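Local coordinates for protein putative NADPH:quinone reductase (Bacillus thuringiensis, PDB 3GMS) that is of uncertain function but probably uses NADPH to reduce quinones, as a member of the medium-chain dehydrogenase/reductase superfamily, at residues P43-P46 / S47-I50; G54-A57 / H58-P61; P129-A132 / W133-T137; H181-E184 / L185-G189; W280-T283 / F284-L287. One frame throughout, in Å; residues are numbered along the deposited sequence.

Interaction 1: P43-P46 / S47-I50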
# COMPACT_ATOMS: atom_id res chain seq x y z
N PRO A 43 6.82 5.96 5.80
CA PRO A 43 7.30 5.83 4.43
C PRO A 43 6.68 6.96 3.60
O PRO A 43 5.65 7.54 3.98
CB PRO A 43 6.72 4.48 4.01
CG PRO A 43 5.30 4.50 4.63
CD PRO A 43 5.60 5.15 6.04
N ILE A 44 7.32 7.28 2.48
CA ILE A 44 6.67 8.05 1.44
C ILE A 44 6.19 7.07 0.39
O ILE A 44 6.96 6.56 -0.43
CB ILE A 44 7.62 9.11 0.84
CG1 ILE A 44 7.99 10.12 1.96
CG2 ILE A 44 6.91 9.81 -0.37
CD1 ILE A 44 9.06 11.17 1.57
N ASN A 45 4.91 6.73 0.44
CA ASN A 45 4.37 5.84 -0.58
C ASN A 45 3.89 6.66 -1.78
O ASN A 45 3.30 7.71 -1.61
CB ASN A 45 3.18 5.04 -0.03
CG ASN A 45 3.55 4.10 1.15
OD1 ASN A 45 4.63 3.52 1.17
ND2 ASN A 45 2.63 3.93 2.10
N PRO A 46 4.09 6.15 -3.02
CA PRO A 46 3.41 6.77 -4.17
C PRO A 46 1.92 7.06 -3.92
O PRO A 46 1.40 8.09 -4.37
CB PRO A 46 3.65 5.76 -5.32
CG PRO A 46 4.99 5.17 -5.01
CD PRO A 46 4.87 4.97 -3.44
N SER A 47 1.23 6.21 -3.16
CA SER A 47 -0.18 6.44 -2.85
C SER A 47 -0.45 7.59 -1.85
O SER A 47 -1.57 8.11 -1.76
CB SER A 47 -0.86 5.15 -2.33
OG SER A 47 -0.16 4.68 -1.19
N ASP A 48 0.58 8.01 -1.13
CA ASP A 48 0.47 9.21 -0.27
C ASP A 48 0.46 10.47 -1.15
O ASP A 48 -0.02 11.52 -0.72
CB ASP A 48 1.65 9.37 0.68
CG ASP A 48 1.73 8.29 1.72
OD1 ASP A 48 0.68 7.97 2.30
OD2 ASP A 48 2.86 7.82 2.00
N LEU A 49 1.09 10.39 -2.31
CA LEU A 49 1.19 11.59 -3.17
C LEU A 49 -0.05 11.89 -4.02
O LEU A 49 -0.32 13.06 -4.36
CB LEU A 49 2.40 11.50 -4.08
CG LEU A 49 3.73 11.24 -3.39
CD1 LEU A 49 4.86 11.25 -4.44
CD2 LEU A 49 3.97 12.27 -2.30
N ILE A 50 -0.77 10.85 -4.41
CA ILE A 50 -1.97 10.99 -5.24
C ILE A 50 -2.98 12.02 -4.67
O ILE A 50 -3.45 12.90 -5.41
CB ILE A 50 -2.63 9.60 -5.51
CG1 ILE A 50 -1.66 8.71 -6.30
CG2 ILE A 50 -3.97 9.78 -6.28
CD1 ILE A 50 -2.20 7.31 -6.61
O HOH W 1 0.11 5.48 1.52
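The amide of N45 and the carboxylate of D48 are turned only 18° from parallel, yet they are not bonded to each other. D48 OD2 lies beside N45 CB, 3.5 Å away, while the amide group points off to other partners. The carboxylate is used on both oxygens. D48 OD2 takes the backbone N of N45 at 2.8 Å, a nearly straight bond that arrives on the anti side and 34° out of the carboxylate plane. D48 OD1 takes the backbone N of Y68 and a water 2.7 Å away. The same water accepts from N45 ND2 at 3.0 Å and is hydrogen-bonded to S47 OG at 2.8 Å. A chi1 of 57° puts S47 OG on the N45 side of the turn, where it reaches this water.

In return N45 O accepts the backbone N of D48 at 2.8 Å. The side chain of D48 thus folds back over the first turn of helix 46-49 to the residue three before it, just after strand 34-43 in the GroES-like domain. The amide of N45 is held by E69 and K326. In zinc-containing relatives this position carries a metal-binding cysteine, so N45 probably marks a zinc-free version of the site. With donors on both of its oxygens, the buried D48 carboxylate is fixed in rotation and ties the loop to the helical turn.

Interaction 2: G54-A57 / H58-P61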
# COMPACT_ATOMS: atom_id res chain seq x y z
N GLY A 54 -4.75 16.38 -6.23
CA GLY A 54 -6.14 16.76 -6.47
C GLY A 54 -6.99 15.73 -7.16
O GLY A 54 -8.18 15.98 -7.39
N ALA A 55 -6.42 14.58 -7.51
CA ALA A 55 -7.19 13.45 -8.08
C ALA A 55 -8.49 13.11 -7.30
O ALA A 55 -9.45 12.64 -7.90
CB ALA A 55 -6.32 12.21 -8.23
N TYR A 56 -8.51 13.37 -5.98
CA TYR A 56 -9.70 13.14 -5.11
C TYR A 56 -10.20 14.43 -4.46
O TYR A 56 -10.52 14.46 -3.26
CB TYR A 56 -9.42 12.12 -4.00
CG TYR A 56 -8.67 10.89 -4.46
CD1 TYR A 56 -7.51 10.47 -3.79
CD2 TYR A 56 -9.11 10.16 -5.57
CE1 TYR A 56 -6.82 9.34 -4.21
CE2 TYR A 56 -8.41 9.04 -6.01
CZ TYR A 56 -7.27 8.63 -5.33
OH TYR A 56 -6.59 7.51 -5.79
N ALA A 57 -10.29 15.49 -5.27
CA ALA A 57 -10.72 16.82 -4.82
C ALA A 57 -11.96 16.83 -3.92
O ALA A 57 -12.02 17.55 -2.91
CB ALA A 57 -10.92 17.73 -6.04
N HIS A 58 -12.95 16.01 -4.26
CA HIS A 58 -14.25 16.10 -3.60
C HIS A 58 -14.26 15.41 -2.23
O HIS A 58 -15.11 15.71 -1.39
CB HIS A 58 -15.36 15.59 -4.53
CG HIS A 58 -15.33 16.22 -5.89
ND1 HIS A 58 -15.56 17.57 -6.09
CD2 HIS A 58 -15.06 15.70 -7.11
CE1 HIS A 58 -15.44 17.85 -7.38
NE2 HIS A 58 -15.14 16.73 -8.02
N ARG A 59 -13.32 14.50 -2.00
CA ARG A 59 -13.27 13.82 -0.72
C ARG A 59 -12.12 14.21 0.21
O ARG A 59 -12.13 13.84 1.38
CB ARG A 59 -13.40 12.29 -0.86
CG ARG A 59 -12.92 11.66 -2.19
CD ARG A 59 -12.94 10.13 -2.05
NE ARG A 59 -11.81 9.69 -1.22
CZ ARG A 59 -10.71 9.10 -1.68
NH1 ARG A 59 -10.58 8.80 -2.97
NH2 ARG A 59 -9.75 8.77 -0.84
N ILE A 60 -11.14 14.96 -0.28
CA ILE A 60 -10.05 15.43 0.60
C ILE A 60 -10.22 16.92 0.86
O ILE A 60 -10.03 17.71 -0.05
CB ILE A 60 -8.62 15.20 -0.00
CG1 ILE A 60 -8.43 13.76 -0.55
CG2 ILE A 60 -7.56 15.57 1.02
CD1 ILE A 60 -8.10 12.67 0.52
N PRO A 61 -10.58 17.30 2.10
CA PRO A 61 -10.71 18.70 2.53
C PRO A 61 -9.35 19.34 2.58
O PRO A 61 -8.36 18.64 2.88
CB PRO A 61 -11.22 18.59 3.98
CG PRO A 61 -11.68 17.22 4.15
CD PRO A 61 -10.86 16.38 3.21
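This is a local cation-pi contact at the protein surface, in the loop between helix 46-49 and strand 71-77, where R59 runs alongside Y56 and lays its guanidinium over one face of the ring. The guanidinium carbon R59 CZ is 4.3 Å from the centroid of the Y56 ring and 26° off the ring normal. R59 NH1 comes in lowest, 3.2 Å from Y56 CG and set toward the rim of the ring. Ring and guanidinium planes are 33° apart, so the two groups lean together rather than stack flat. The bend that brings the guanidinium over is at chi3 of R59, -75°. A second arginine, R269, brings its NE close to R59 NH2, a like-charge approach.

Underneath, Y56 O holds the backbone with two bonds: R59 N at 3.1 Å, from above the carbonyl plane, and I60 N, also at 3.1 Å but nearly along the C=O axis. I60 CG1 also touches Y56 CB at 3.9 Å, and I60 and A57 both rest on F13. A57 and H58 are near helical backbone angles and R59 departs from them; the bond from I60 N to Y56 O makes this an alpha-turn, set in an irregular loop.

Interaction 3: P129-A132 / W133-T137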
# COMPACT_ATOMS: atom_id res chain seq x y z
N PRO A 129 0.90 -4.39 2.49
CA PRO A 129 0.62 -5.73 2.99
C PRO A 129 -0.86 -5.98 3.16
O PRO A 129 -1.35 -7.04 2.75
CB PRO A 129 1.36 -5.79 4.35
CG PRO A 129 2.45 -4.80 4.20
CD PRO A 129 1.81 -3.67 3.41
N LEU A 130 -1.59 -5.03 3.76
CA LEU A 130 -3.02 -5.23 3.89
C LEU A 130 -3.77 -5.38 2.55
O LEU A 130 -4.62 -6.24 2.41
CB LEU A 130 -3.65 -4.17 4.77
CG LEU A 130 -5.04 -4.43 5.29
CD1 LEU A 130 -5.14 -5.68 6.17
CD2 LEU A 130 -5.45 -3.18 6.07
N THR A 131 -3.42 -4.55 1.56
CA THR A 131 -3.96 -4.65 0.21
C THR A 131 -3.65 -6.01 -0.44
O THR A 131 -4.56 -6.69 -0.99
CB THR A 131 -3.50 -3.49 -0.70
OG1 THR A 131 -3.97 -2.26 -0.15
CG2 THR A 131 -4.10 -3.64 -2.12
N ALA A 132 -2.39 -6.43 -0.35
CA ALA A 132 -1.99 -7.70 -0.94
C ALA A 132 -2.72 -8.87 -0.23
O ALA A 132 -3.27 -9.75 -0.90
CB ALA A 132 -0.45 -7.88 -0.90
N TRP A 133 -2.76 -8.85 1.10
CA TRP A 133 -3.38 -9.92 1.89
C TRP A 133 -4.89 -10.05 1.65
O TRP A 133 -5.42 -11.17 1.46
CB TRP A 133 -3.17 -9.68 3.38
CG TRP A 133 -3.86 -10.75 4.24
CD1 TRP A 133 -5.01 -10.61 4.95
CD2 TRP A 133 -3.42 -12.09 4.45
NE1 TRP A 133 -5.30 -11.79 5.63
CE2 TRP A 133 -4.35 -12.71 5.32
CE3 TRP A 133 -2.31 -12.83 4.01
CZ2 TRP A 133 -4.22 -14.05 5.75
CZ3 TRP A 133 -2.17 -14.16 4.45
CH2 TRP A 133 -3.13 -14.75 5.31
N VAL A 134 -5.57 -8.91 1.74
CA VAL A 134 -7.01 -8.86 1.52
C VAL A 134 -7.44 -9.28 0.09
O VAL A 134 -8.33 -10.11 -0.06
CB VAL A 134 -7.64 -7.53 2.00
CG1 VAL A 134 -9.11 -7.46 1.63
CG2 VAL A 134 -7.52 -7.42 3.53
N THR A 135 -6.80 -8.71 -0.93
CA THR A 135 -7.13 -9.06 -2.33
C THR A 135 -6.92 -10.56 -2.55
O THR A 135 -7.80 -11.23 -3.13
CB THR A 135 -6.37 -8.18 -3.38
OG1 THR A 135 -4.95 -8.26 -3.14
CG2 THR A 135 -6.81 -6.66 -3.31
N CYS A 136 -5.81 -11.12 -2.05
CA CYS A 136 -5.55 -12.57 -2.15
C CYS A 136 -6.55 -13.44 -1.36
O CYS A 136 -7.04 -14.45 -1.88
CB CYS A 136 -4.11 -12.94 -1.74
SG CYS A 136 -2.86 -12.40 -2.96
N THR A 137 -6.87 -13.07 -0.14
CA THR A 137 -7.59 -14.01 0.70
C THR A 137 -9.09 -13.79 0.73
O THR A 137 -9.85 -14.70 1.13
CB THR A 137 -7.03 -14.03 2.12
OG1 THR A 137 -7.19 -12.74 2.76
CG2 THR A 137 -5.55 -14.46 2.11
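T131 O is gripped twice by one residue: T135 OG1 donates to it at 2.7 Å and T135 N at 3.0 Å, the two arriving from opposite faces of the carbonyl plane. The hydroxyl gets there because chi1 of T135 is 55°, which swings OG1 back toward the preceding turn and gives a buried polar atom a backbone partner. Two residues further on, the pattern repeats. W133 O accepts T137 OG1 at 2.7 Å and T137 N at 2.9 Å, again from opposite faces. T137 N also makes a weak i to i+3 bond to V134 O. The hydroxyl of T131 does likewise further back, bonding to I127 O.

These residues belong to helix 127-139, which comes just ahead of strand 147-150, the first in sequence of the parallel Rossmann sheet. The helix is packed on several flanks. L130 meets W280 and T283 of helix 277-292 as well as W271 of helix 268-274, while A132 and T135 lean on L164 and F161 of helix 156-168.

Ordinary i to i+4 bonds run the length of the segment, W133 N to P129 O being the shortest of the backbone set at 2.8 Å. Alongside them, L130 and V134 point the same way, and L130 CD1 rests against V134 CG2 at 4.0 Å. The methyl T137 CG2 sits 3.7 Å above the plane of the W133 ring, over its centre. Beyond its own helix, that indole meets the imidazole of H286 with the ring planes at about 45°.

Interaction 4: H181-E184 / L185-G189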
# COMPACT_ATOMS: atom_id res chain seq x y z
N HIS A 181 13.51 -5.86 -11.61
CA HIS A 181 13.14 -6.60 -10.41
C HIS A 181 13.05 -8.12 -10.59
O HIS A 181 12.66 -8.83 -9.67
CB HIS A 181 11.83 -6.03 -9.81
CG HIS A 181 11.90 -4.56 -9.51
ND1 HIS A 181 11.67 -3.59 -10.46
CD2 HIS A 181 12.17 -3.91 -8.35
CE1 HIS A 181 11.79 -2.40 -9.90
NE2 HIS A 181 12.08 -2.56 -8.62
N THR A 182 13.40 -8.61 -11.77
CA THR A 182 13.18 -10.01 -12.13
C THR A 182 13.81 -10.97 -11.14
O THR A 182 13.12 -11.86 -10.61
CB THR A 182 13.61 -10.32 -13.61
OG1 THR A 182 12.82 -9.52 -14.49
CG2 THR A 182 13.38 -11.78 -13.96
N GLU A 183 15.10 -10.77 -10.85
CA GLU A 183 15.81 -11.66 -9.93
C GLU A 183 15.17 -11.67 -8.56
O GLU A 183 14.93 -12.74 -7.99
CB GLU A 183 17.32 -11.33 -9.84
CG GLU A 183 18.07 -12.13 -8.74
CD GLU A 183 18.24 -13.63 -9.07
OE1 GLU A 183 18.03 -14.00 -10.25
OE2 GLU A 183 18.59 -14.43 -8.17
N GLU A 184 14.85 -10.47 -8.04
CA GLU A 184 14.26 -10.35 -6.72
C GLU A 184 12.89 -11.06 -6.71
O GLU A 184 12.63 -11.87 -5.82
CB GLU A 184 14.13 -8.89 -6.30
CG GLU A 184 15.48 -8.10 -6.30
CD GLU A 184 15.74 -7.29 -7.59
OE1 GLU A 184 15.91 -7.88 -8.72
OE2 GLU A 184 15.83 -6.04 -7.44
N LEU A 185 12.06 -10.79 -7.72
CA LEU A 185 10.73 -11.46 -7.79
C LEU A 185 10.83 -12.98 -7.82
O LEU A 185 10.14 -13.69 -7.06
CB LEU A 185 9.90 -10.93 -8.96
CG LEU A 185 9.46 -9.47 -8.85
CD1 LEU A 185 8.92 -8.99 -10.13
CD2 LEU A 185 8.41 -9.38 -7.69
N LEU A 186 11.72 -13.53 -8.67
CA LEU A 186 11.91 -14.97 -8.63
C LEU A 186 12.36 -15.51 -7.26
O LEU A 186 11.80 -16.50 -6.79
CB LEU A 186 12.86 -15.47 -9.73
CG LEU A 186 12.39 -15.10 -11.14
CD1 LEU A 186 13.55 -15.22 -12.10
CD2 LEU A 186 11.21 -16.01 -11.57
N ARG A 187 13.36 -14.86 -6.65
CA ARG A 187 13.82 -15.22 -5.30
C ARG A 187 12.71 -15.25 -4.30
O ARG A 187 12.65 -16.14 -3.44
CB ARG A 187 14.86 -14.23 -4.77
CG ARG A 187 16.23 -14.47 -5.28
CD ARG A 187 17.25 -13.68 -4.48
NE ARG A 187 18.54 -13.78 -5.17
CZ ARG A 187 19.71 -13.40 -4.65
NH1 ARG A 187 19.77 -12.90 -3.42
NH2 ARG A 187 20.83 -13.54 -5.37
N LEU A 188 11.83 -14.25 -4.39
CA LEU A 188 10.74 -14.11 -3.44
C LEU A 188 9.63 -15.10 -3.71
O LEU A 188 8.78 -15.31 -2.86
CB LEU A 188 10.19 -12.66 -3.42
CG LEU A 188 11.17 -11.66 -2.78
CD1 LEU A 188 10.79 -10.24 -3.12
CD2 LEU A 188 11.23 -11.84 -1.26
N GLY A 189 9.63 -15.73 -4.88
CA GLY A 189 8.61 -16.73 -5.10
C GLY A 189 7.72 -16.66 -6.31
O GLY A 189 6.86 -17.51 -6.47
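L185 opens the second half of helix 182-188 by donating its N to H181 O at 2.8 Å, and its CD1 comes back alongside H181 CB. Its side chain is buried against A174 and T176 of strand 171-176 and V193 of strand 192-195, the two strands that this helix joins in a beta-alpha-beta unit of the Rossmann fold. L186 follows, its N bonded to T182 O and its CD1 3.9 Å from T182 CG2, the two side chains pointing the same way.

R187 carries the charged contact. Its chain runs extended from CG to NE, while E183 bends at chi2 (70°) to bring its carboxylate across. R187 NE then meets E183 OE2 at 3.1 Å in a nearly straight bond, in the guanidinium plane and on the anti lone pair, with carboxylate and guanidinium planes 84° apart. L188 N reaches E184 O at 2.9 Å, and its side chain packs on helix 156-168. G189, with positive phi, closes the helix in a Schellman motif: its N bonds to L186 O at 3.0 Å and weakly to L185 O, and its O takes Q166 NE2. Since E183 and R187 are exposed and share one nitrogen-to-oxygen bond, solvent probably screens this salt bridge.

Interaction 5: W280-T283 / F284-L287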
# COMPACT_ATOMS: atom_id res chain seq x y z
N TRP A 280 -10.37 -6.17 11.66
CA TRP A 280 -9.27 -5.33 11.15
C TRP A 280 -8.03 -5.55 12.04
O TRP A 280 -6.96 -5.86 11.53
CB TRP A 280 -9.76 -3.88 11.14
CG TRP A 280 -8.89 -2.89 10.41
CD1 TRP A 280 -8.90 -2.60 9.07
CD2 TRP A 280 -7.89 -2.06 11.00
NE1 TRP A 280 -7.95 -1.64 8.80
CE2 TRP A 280 -7.34 -1.26 9.96
CE3 TRP A 280 -7.45 -1.86 12.31
CZ2 TRP A 280 -6.32 -0.32 10.19
CZ3 TRP A 280 -6.43 -0.92 12.54
CH2 TRP A 280 -5.90 -0.15 11.48
N GLN A 281 -8.18 -5.46 13.36
CA GLN A 281 -7.06 -5.76 14.28
C GLN A 281 -6.52 -7.19 14.17
O GLN A 281 -5.31 -7.39 14.15
CB GLN A 281 -7.45 -5.51 15.74
CG GLN A 281 -7.72 -4.08 16.11
CD GLN A 281 -6.45 -3.21 16.21
OE1 GLN A 281 -5.33 -3.71 16.41
NE2 GLN A 281 -6.65 -1.92 16.12
N GLU A 282 -7.42 -8.18 14.07
CA GLU A 282 -7.02 -9.57 13.90
C GLU A 282 -6.21 -9.78 12.64
O GLU A 282 -5.26 -10.57 12.61
CB GLU A 282 -8.27 -10.44 13.80
CG GLU A 282 -8.82 -10.73 15.14
CD GLU A 282 -7.90 -11.70 15.86
OE1 GLU A 282 -7.90 -12.88 15.47
OE2 GLU A 282 -7.16 -11.25 16.76
N THR A 283 -6.59 -9.05 11.60
CA THR A 283 -5.87 -9.15 10.33
C THR A 283 -4.44 -8.60 10.50
O THR A 283 -3.48 -9.18 9.98
CB THR A 283 -6.63 -8.40 9.20
OG1 THR A 283 -7.95 -8.96 9.09
CG2 THR A 283 -5.95 -8.55 7.85
N PHE A 284 -4.30 -7.49 11.22
CA PHE A 284 -2.95 -6.98 11.50
C PHE A 284 -2.16 -7.97 12.35
O PHE A 284 -0.96 -8.17 12.13
CB PHE A 284 -2.97 -5.61 12.15
CG PHE A 284 -2.97 -4.49 11.17
CD1 PHE A 284 -4.14 -3.94 10.76
CD2 PHE A 284 -1.76 -4.05 10.60
CE1 PHE A 284 -4.14 -2.87 9.80
CE2 PHE A 284 -1.73 -2.99 9.68
CZ PHE A 284 -2.94 -2.42 9.28
N ARG A 285 -2.83 -8.63 13.30
CA ARG A 285 -2.08 -9.59 14.14
C ARG A 285 -1.50 -10.68 13.30
O ARG A 285 -0.40 -11.16 13.57
CB ARG A 285 -2.97 -10.15 15.28
CG ARG A 285 -2.97 -9.23 16.46
CD ARG A 285 -3.60 -9.89 17.71
NE ARG A 285 -5.05 -9.85 17.58
CZ ARG A 285 -5.80 -8.77 17.85
NH1 ARG A 285 -5.25 -7.64 18.31
NH2 ARG A 285 -7.10 -8.84 17.68
N HIS A 286 -2.22 -11.03 12.24
CA HIS A 286 -1.79 -12.01 11.31
C HIS A 286 -0.60 -11.62 10.46
O HIS A 286 0.34 -12.42 10.30
CB HIS A 286 -2.93 -12.51 10.40
CG HIS A 286 -2.51 -13.71 9.61
ND1 HIS A 286 -2.25 -14.93 10.20
CD2 HIS A 286 -2.18 -13.85 8.30
CE1 HIS A 286 -1.85 -15.79 9.28
NE2 HIS A 286 -1.80 -15.15 8.12
N LEU A 287 -0.64 -10.41 9.91
CA LEU A 287 0.49 -9.90 9.13
C LEU A 287 1.73 -9.81 10.02
O LEU A 287 2.81 -10.19 9.59
CB LEU A 287 0.18 -8.50 8.57
CG LEU A 287 -0.96 -8.40 7.54
CD1 LEU A 287 -1.30 -6.91 7.35
CD2 LEU A 287 -0.52 -8.98 6.25
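A chi1 of -169° sends the W280 indole off opposite its backbone N, while F284, at chi1 -89°, leans its ring back along the helix toward W280, and one turn apart on helix 277-292 the rings come together side by side. The pair is T-shaped, an i to i+4 aromatic contact. The edge of F284 faces the six-membered ring of W280, with centroids 4.7 Å apart and planes at 58°. F284 CE1 does the touching, 3.4 Å from W280 CZ2. The helix packs here on helix 127-139 and strand 110-112; L130 and V111 both touch the two rings. R94 makes a cation-pi contact with W280, whose NE1 is bonded to N272.

Toward the more open side, E282 and R285 form an i to i+3 salt bridge. E282 OE2 takes both R285 NH2 at 2.6 Å and R285 NE at 2.7 Å, so two nitrogens of the guanidinium edge hold one oxygen, nearly in the guanidinium plane. Both chains bend to meet. Q281 sends its NE2 to the backbone oxygens of D108 and V110, tying this turn of the helix to strand 110-112. Over one face of the R285 guanidinium lies Q281 O, 4.0 Å above the plane and over its centre.

In the fold
Interactions 1 and 3 lie deep in the chain: interaction 1 fixes a buried carboxylate and a water at the end of a strand, while interaction 3 returns threonine hydroxyls to helix carbonyls. Interactions 3 and 5 pack directly on each other, L130 and W133 against T283, F284 and H286, joining helices 127-139 and 277-292. Interaction 5 is half buried, aromatic inside and ionic outside. Interactions 2 and 4 are on the surface, on opposite sides of the chain's centre and about 36 Å apart between centres; one uses a cation-pi contact, the other a salt bridge. I50 of interaction 1 touches Y56 of interaction 2.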